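Local atomic coordinates of L-talarate/galactarate dehydratase (Salmonella typhimurium, PDB entry 2PP1), a protein that catalyses the magnesium-dependent dehydration of L-talarate and galactarate to 5-keto-4-deoxy-D-glucarate, and also epimerises L-talarate to galactarate. Residues A[226-231]-A[251-256]; A[193-198]-A[222-227]. All coordinates share one frame; numbering follows the deposited sequence.

Contact 1. Residues A[226-231]-A[251-256]. With MG (magnesium ion), chain G; LLH ((2R,3S,4R)-2,3,4-trihydroxy-5-(hydroxyamino)-5-oxopentanoic acid), chain H.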
loop_
_atom_site.group_PDB
_atom_site.type_symbol
_atom_site.label_atom_id
_atom_site.label_comp_id
_atom_site.label_asym_id
_atom_site.label_seq_id
_atom_site.Cartn_x
_atom_site.Cartn_y
_atom_site.Cartn_z
ATOM N N ASP A 226 21.201 21.082 -7.813
ATOM C CA ASP A 226 20.146 21.420 -6.864
ATOM C C ASP A 226 20.179 22.913 -6.542
ATOM O O ASP A 226 21.144 23.402 -5.950
ATOM C CB ASP A 226 20.377 20.612 -5.588
ATOM C CG ASP A 226 19.237 20.724 -4.600
ATOM O OD1 ASP A 226 18.380 21.628 -4.737
ATOM O OD2 ASP A 226 19.214 19.896 -3.670
ATOM N N ALA A 227 19.114 23.628 -6.908
ATOM C CA ALA A 227 19.039 25.070 -6.669
ATOM C C ALA A 227 18.365 25.450 -5.349
ATOM O O ALA A 227 18.361 26.619 -4.960
ATOM C CB ALA A 227 18.314 25.759 -7.841
ATOM N N ASN A 228 17.792 24.469 -4.661
ATOM C CA ASN A 228 17.120 24.724 -3.392
ATOM C C ASN A 228 16.153 25.918 -3.433
ATOM O O ASN A 228 16.152 26.764 -2.527
ATOM C CB ASN A 228 18.156 24.919 -2.275
ATOM C CG ASN A 228 18.746 23.597 -1.791
ATOM O OD1 ASN A 228 18.078 22.833 -1.102
ATOM N ND2 ASN A 228 19.986 23.319 -2.166
ATOM N N GLN A 229 15.345 25.967 -4.495
ATOM C CA GLN A 229 14.319 26.993 -4.708
ATOM C C GLN A 229 14.822 28.403 -4.961
ATOM O O GLN A 229 14.021 29.338 -4.998
ATOM C CB GLN A 229 13.370 27.073 -3.504
ATOM C CG GLN A 229 12.883 25.757 -2.932
ATOM C CD GLN A 229 12.047 25.967 -1.669
ATOM O OE1 GLN A 229 10.928 26.490 -1.726
ATOM N NE2 GLN A 229 12.590 25.564 -0.523
ATOM N N GLN A 230 16.116 28.580 -5.179
ATOM C CA GLN A 230 16.622 29.943 -5.321
ATOM C C GLN A 230 16.561 30.715 -6.636
ATOM O O GLN A 230 17.086 31.834 -6.710
ATOM C CB GLN A 230 18.037 30.006 -4.756
ATOM C CG GLN A 230 18.065 29.655 -3.278
ATOM C CD GLN A 230 16.911 30.285 -2.514
ATOM O OE1 GLN A 230 15.896 29.627 -2.226
ATOM N NE2 GLN A 230 17.050 31.563 -2.188
ATOM N N TRP A 231 15.938 30.153 -7.670
ATOM C CA TRP A 231 15.841 30.902 -8.922
ATOM C C TRP A 231 14.414 31.357 -9.130
ATOM O O TRP A 231 13.490 30.763 -8.581
ATOM C CB TRP A 231 16.217 30.047 -10.137
ATOM C CG TRP A 231 17.663 29.671 -10.253
ATOM C CD1 TRP A 231 18.753 30.454 -9.965
ATOM C CD2 TRP A 231 18.176 28.453 -10.798
ATOM N NE1 TRP A 231 19.913 29.794 -10.304
ATOM C CE2 TRP A 231 19.586 28.566 -10.821
ATOM C CE3 TRP A 231 17.580 27.278 -11.276
ATOM C CZ2 TRP A 231 20.408 27.544 -11.304
ATOM C CZ3 TRP A 231 18.393 26.267 -11.753
ATOM C CH2 TRP A 231 19.797 26.405 -11.765
ATOM N N ILE A 251 17.554 18.444 -12.569
ATOM C CA ILE A 251 17.759 19.783 -12.018
ATOM C C ILE A 251 16.737 19.758 -10.889
ATOM O O ILE A 251 15.552 19.531 -11.117
ATOM C CB ILE A 251 17.399 20.890 -13.041
ATOM C CG1 ILE A 251 18.341 20.803 -14.246
ATOM C CG2 ILE A 251 17.506 22.266 -12.385
ATOM C CD1 ILE A 251 17.951 21.712 -15.407
ATOM N N GLU A 252 17.198 19.972 -9.668
ATOM C CA GLU A 252 16.328 19.892 -8.505
ATOM C C GLU A 252 15.936 21.233 -7.908
ATOM O O GLU A 252 16.745 22.153 -7.835
ATOM C CB GLU A 252 17.019 19.034 -7.434
ATOM C CG GLU A 252 16.229 18.849 -6.158
ATOM C CD GLU A 252 16.869 17.809 -5.249
ATOM O OE1 GLU A 252 17.754 17.070 -5.732
ATOM O OE2 GLU A 252 16.475 17.719 -4.072
ATOM N N GLU A 253 14.694 21.313 -7.444
ATOM C CA GLU A 253 14.154 22.536 -6.849
ATOM C C GLU A 253 14.603 23.825 -7.522
ATOM O O GLU A 253 15.173 24.705 -6.874
ATOM C CB GLU A 253 14.494 22.610 -5.357
ATOM C CG GLU A 253 13.799 21.550 -4.537
ATOM C CD GLU A 253 13.689 21.924 -3.084
ATOM O OE1 GLU A 253 14.726 22.042 -2.404
ATOM O OE2 GLU A 253 12.552 22.108 -2.613
ATOM N N PRO A 254 14.361 23.954 -8.834
ATOM C CA PRO A 254 14.773 25.186 -9.511
ATOM C C PRO A 254 13.989 26.380 -8.982
ATOM O O PRO A 254 14.491 27.505 -8.967
ATOM C CB PRO A 254 14.455 24.902 -10.983
ATOM C CG PRO A 254 13.256 23.984 -10.888
ATOM C CD PRO A 254 13.703 23.032 -9.777
ATOM N N LEU A 255 12.766 26.124 -8.529
ATOM C CA LEU A 255 11.886 27.184 -8.032
ATOM C C LEU A 255 11.280 26.884 -6.675
ATOM O O LEU A 255 11.475 25.802 -6.118
ATOM C CB LEU A 255 10.732 27.403 -9.018
ATOM C CG LEU A 255 11.098 27.547 -10.494
ATOM C CD1 LEU A 255 9.849 27.379 -11.352
ATOM C CD2 LEU A 255 11.761 28.892 -10.719
ATOM N N ASP A 256 10.526 27.855 -6.159
ATOM C CA ASP A 256 9.840 27.711 -4.884
ATOM C C ASP A 256 9.129 26.359 -4.897
ATOM O O ASP A 256 8.504 25.992 -5.896
ATOM C CB ASP A 256 8.804 28.821 -4.705
ATOM C CG ASP A 256 8.118 28.761 -3.349
ATOM O OD1 ASP A 256 8.723 29.189 -2.346
ATOM O OD2 ASP A 256 6.980 28.269 -3.276
HETATM MG MG MG G . 17.555 19.039 -2.357
HETATM O O5A LLH H . 21.663 22.995 4.088
HETATM C C5 LLH H . 20.479 22.581 4.043
HETATM O O5B LLH H . 19.455 23.297 4.217
HETATM C C4 LLH H . 20.242 21.092 3.755
HETATM O O4 LLH H . 21.456 20.352 3.878
HETATM C C3 LLH H . 19.639 20.940 2.356
HETATM O O3 LLH H . 20.499 21.557 1.379
HETATM C C2 LLH H . 19.426 19.459 1.952
HETATM O O2 LLH H . 18.392 18.978 2.818
HETATM C C1 LLH H . 19.018 19.230 0.481
HETATM O O1 LLH H . 18.254 19.984 -0.105
HETATM N N LLH H . 19.575 18.159 -0.125
HETATM O ON LLH H . 19.038 17.572 -1.262
HETATM O O HOH W 1 15.006 23.923 -0.396
HETATM O O HOH W 2 10.991 30.597 -7.367
HETATM O O HOH W 3 16.397 20.619 -2.957
#

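Contact 2. Residues A[193-198]-A[222-227]. With MG (magnesium ion), chain G; LLH ((2R,3S,4R)-2,3,4-trihydroxy-5-(hydroxyamino)-5-oxopentanoic acid), chain H.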
loop_
_atom_site.group_PDB
_atom_site.type_symbol
_atom_site.label_atom_id
_atom_site.label_comp_id
_atom_site.label_asym_id
_atom_site.label_seq_id
_atom_site.Cartn_x
_atom_site.Cartn_y
_atom_site.Cartn_z
ATOM N N GLY A 193 26.948 8.639 -8.241
ATOM C CA GLY A 193 26.602 9.918 -8.829
ATOM C C GLY A 193 26.953 11.092 -7.932
ATOM O O GLY A 193 27.179 10.928 -6.738
ATOM N N ILE A 194 26.969 12.284 -8.514
ATOM C CA ILE A 194 27.313 13.509 -7.797
ATOM C C ILE A 194 26.253 14.594 -7.993
ATOM O O ILE A 194 25.789 14.836 -9.119
ATOM C CB ILE A 194 28.658 14.085 -8.311
ATOM C CG1 ILE A 194 29.810 13.112 -8.013
ATOM C CG2 ILE A 194 28.914 15.454 -7.696
ATOM C CD1 ILE A 194 30.095 12.896 -6.541
ATOM N N LYS A 195 25.863 15.242 -6.900
ATOM C CA LYS A 195 24.901 16.326 -6.995
ATOM C C LYS A 195 25.634 17.596 -6.560
ATOM O O LYS A 195 26.281 17.624 -5.511
ATOM C CB LYS A 195 23.689 16.094 -6.086
ATOM C CG LYS A 195 22.587 17.150 -6.269
ATOM C CD LYS A 195 21.712 17.320 -5.020
ATOM C CE LYS A 195 20.546 16.366 -4.992
ATOM N NZ LYS A 195 19.713 16.534 -3.770
ATOM N N LEU A 196 25.525 18.643 -7.375
ATOM C CA LEU A 196 26.172 19.907 -7.091
ATOM C C LEU A 196 25.138 20.965 -6.736
ATOM O O LEU A 196 24.135 21.118 -7.439
ATOM C CB LEU A 196 26.971 20.376 -8.313
ATOM C CG LEU A 196 27.697 21.718 -8.164
ATOM C CD1 LEU A 196 28.794 21.596 -7.110
ATOM C CD2 LEU A 196 28.289 22.126 -9.500
ATOM N N LYS A 197 25.376 21.693 -5.650
ATOM C CA LYS A 197 24.462 22.760 -5.255
ATOM C C LYS A 197 24.668 23.970 -6.159
ATOM O O LYS A 197 25.805 24.375 -6.420
ATOM C CB LYS A 197 24.706 23.177 -3.797
ATOM C CG LYS A 197 24.351 22.116 -2.766
ATOM C CD LYS A 197 22.869 21.776 -2.823
ATOM C CE LYS A 197 22.456 20.931 -1.629
ATOM N NZ LYS A 197 20.988 20.795 -1.518
ATOM N N VAL A 198 23.571 24.537 -6.653
ATOM C CA VAL A 198 23.651 25.727 -7.500
ATOM C C VAL A 198 22.579 26.700 -7.040
ATOM O O VAL A 198 21.967 26.499 -5.995
ATOM C CB VAL A 198 23.437 25.398 -9.003
ATOM C CG1 VAL A 198 24.545 24.466 -9.487
ATOM C CG2 VAL A 198 22.072 24.761 -9.221
ATOM N N PRO A 222 26.925 9.972 -13.680
ATOM C CA PRO A 222 25.682 10.643 -13.293
ATOM C C PRO A 222 25.949 11.916 -12.494
ATOM O O PRO A 222 26.603 11.895 -11.447
ATOM C CB PRO A 222 24.960 9.580 -12.473
ATOM C CG PRO A 222 25.378 8.308 -13.168
ATOM C CD PRO A 222 26.863 8.534 -13.354
ATOM N N LEU A 223 25.439 13.028 -13.013
ATOM C CA LEU A 223 25.613 14.320 -12.384
ATOM C C LEU A 223 24.267 15.038 -12.312
ATOM O O LEU A 223 23.487 15.017 -13.263
ATOM C CB LEU A 223 26.615 15.152 -13.191
ATOM C CG LEU A 223 26.910 16.601 -12.785
ATOM C CD1 LEU A 223 27.437 16.659 -11.361
ATOM C CD2 LEU A 223 27.933 17.180 -13.750
ATOM N N MET A 224 23.990 15.657 -11.171
ATOM C CA MET A 224 22.750 16.394 -10.991
ATOM C C MET A 224 23.019 17.704 -10.243
ATOM O O MET A 224 24.063 17.862 -9.609
ATOM C CB MET A 224 21.712 15.537 -10.237
ATOM C CG MET A 224 22.268 14.616 -9.153
ATOM S SD MET A 224 22.838 12.978 -9.752
ATOM C CE MET A 224 21.440 11.941 -9.377
ATOM N N VAL A 225 22.096 18.658 -10.355
ATOM C CA VAL A 225 22.245 19.933 -9.662
ATOM C C VAL A 225 21.019 20.216 -8.808
ATOM O O VAL A 225 19.941 19.663 -9.045
ATOM C CB VAL A 225 22.474 21.106 -10.635
ATOM C CG1 VAL A 225 23.715 20.849 -11.441
ATOM C CG2 VAL A 225 21.272 21.304 -11.532
ATOM N N ASP A 226 21.201 21.082 -7.813
ATOM C CA ASP A 226 20.146 21.420 -6.864
ATOM C C ASP A 226 20.179 22.913 -6.542
ATOM O O ASP A 226 21.144 23.402 -5.950
ATOM C CB ASP A 226 20.377 20.612 -5.588
ATOM C CG ASP A 226 19.237 20.724 -4.600
ATOM O OD1 ASP A 226 18.380 21.628 -4.737
ATOM O OD2 ASP A 226 19.214 19.896 -3.670
ATOM N N ALA A 227 19.114 23.628 -6.908
ATOM C CA ALA A 227 19.039 25.070 -6.669
ATOM C C ALA A 227 18.365 25.450 -5.349
ATOM O O ALA A 227 18.361 26.619 -4.960
ATOM C CB ALA A 227 18.314 25.759 -7.841
HETATM MG MG MG G . 17.555 19.039 -2.357
HETATM O O5A LLH H . 21.663 22.995 4.088
HETATM C C5 LLH H . 20.479 22.581 4.043
HETATM O O5B LLH H . 19.455 23.297 4.217
HETATM C C4 LLH H . 20.242 21.092 3.755
HETATM O O4 LLH H . 21.456 20.352 3.878
HETATM C C3 LLH H . 19.639 20.940 2.356
HETATM O O3 LLH H . 20.499 21.557 1.379
HETATM C C2 LLH H . 19.426 19.459 1.952
HETATM O O2 LLH H . 18.392 18.978 2.818
HETATM C C1 LLH H . 19.018 19.230 0.481
HETATM O O1 LLH H . 18.254 19.984 -0.105
HETATM N N LLH H . 19.575 18.159 -0.125
HETATM O ON LLH H . 19.038 17.572 -1.262
HETATM O O HOH W 3 16.397 20.619 -2.957
#

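Contact 1. Residues A[226-231]-A[251-256]
The magnesium site of the barrel domain brings D226 and E252 together at the ends of two neighbouring parallel strands. Their carboxylates lie stacked, with planes 19° apart. Each gives the metal one oxygen: D226 OD2 at 2.3 Å and E252 OE2 at 2.4 Å. In E252 CG stands anti to the backbone N (chi1 -180°) and the chain runs on extended, which carries the carboxylate out to the ion. Both bind the same magnesium ion, whose charge probably offsets the repulsion between them. E278 is the third protein ligand, and the bound hydroxamate and a water complete the shell. The other oxygen of E252, OE1, pairs with K195. D226 OD1 takes the backbone N of N228 at 2.9 Å, forming an Asx turn.

Beyond the strands the two loops stay joined. A227 N donates to E252 O at 2.9 Å. A type I' turn from A227 to Q230, with Q230 N bonded to A227 O, presents Q229 N to E253 O at 2.7 Å. E253 and Q229 lie side by side, and water 1 bridges E253 OE1 to Q229 NE2. The W231 ring rests against P254, with CE3 3.9 Å from P254 CB, and I251 CG2 meets the ring edge. Acidic metal ligands at the C-terminal ends of successive barrel strands are characteristic of the enolase superfamily, to which the mandelate racemase family belongs.

Contact 2. Residues A[193-198]-A[222-227]
K195 and M224 are paired on two parallel strands, their side chains crossing at about a right angle, and the lysine runs from there to the active site. Its CB lies 3.7 Å from M224 CG, and CG packs over M224 O. CD comes against D226 CB at 3.6 Å. The chain bends at chi3 (-88°), and CE passes D226 OD2. NZ ends 2.8 Å from the hydroxamate oxygen ON of the ligand. Its bond to D226 OD2 is weak, and it also forms salt bridges with E252 and E348.

K197, the proton acceptor of the active site, lies alongside D226 and points the same way. Its chain turns at chi2 (-62°), laying CD against D226 CB. NZ then donates to D226 OD2 at 2.9 Å, from above the carboxylate plane, and to the ligand hydroxyl O3 at 3.0 Å. One oxygen of D226 thus serves both lysines and the magnesium ion.

The strands belong to a beta-alpha-beta unit, with helix 203-217 as the crossover, in the barrel of the enolase superfamily. A parallel ladder joins them: I194 N to P222 O, M224 N to I194 O, L196 N to M224 O, D226 N to L196 O. V198 N closes it on D226 O at 2.8 Å. On the opposite face of the sheet from the lysines, I194 CG2 meets L223 CD1 at 4.1 Å. L223 and V225 on that face pack against helix 203-217. V198 CG2 touches V225 CB at 3.9 Å.

From the N terminus, the chain reaches 193-198 first, and contact 2 closes the loop through helix 203-217 when 222-227 comes alongside. Contact 1 starts on the last two residues of that segment, D226 and A227. It closes the next loop, through helix 233-243, when the chain returns at 251-256. The closures follow one another, and neither nests in the other; both contacts reach the magnesium ion and the ligand. Together they set strands 194-197, 223-226 and 251-252 in order across one parallel sheet, with 223-226 in the middle. E252 N, probably hydrogen-bonded to V225 O, continues the ladder. W231 CH2 packs on V198 CG2, joining the C-terminal ends of 226-231 and 193-198.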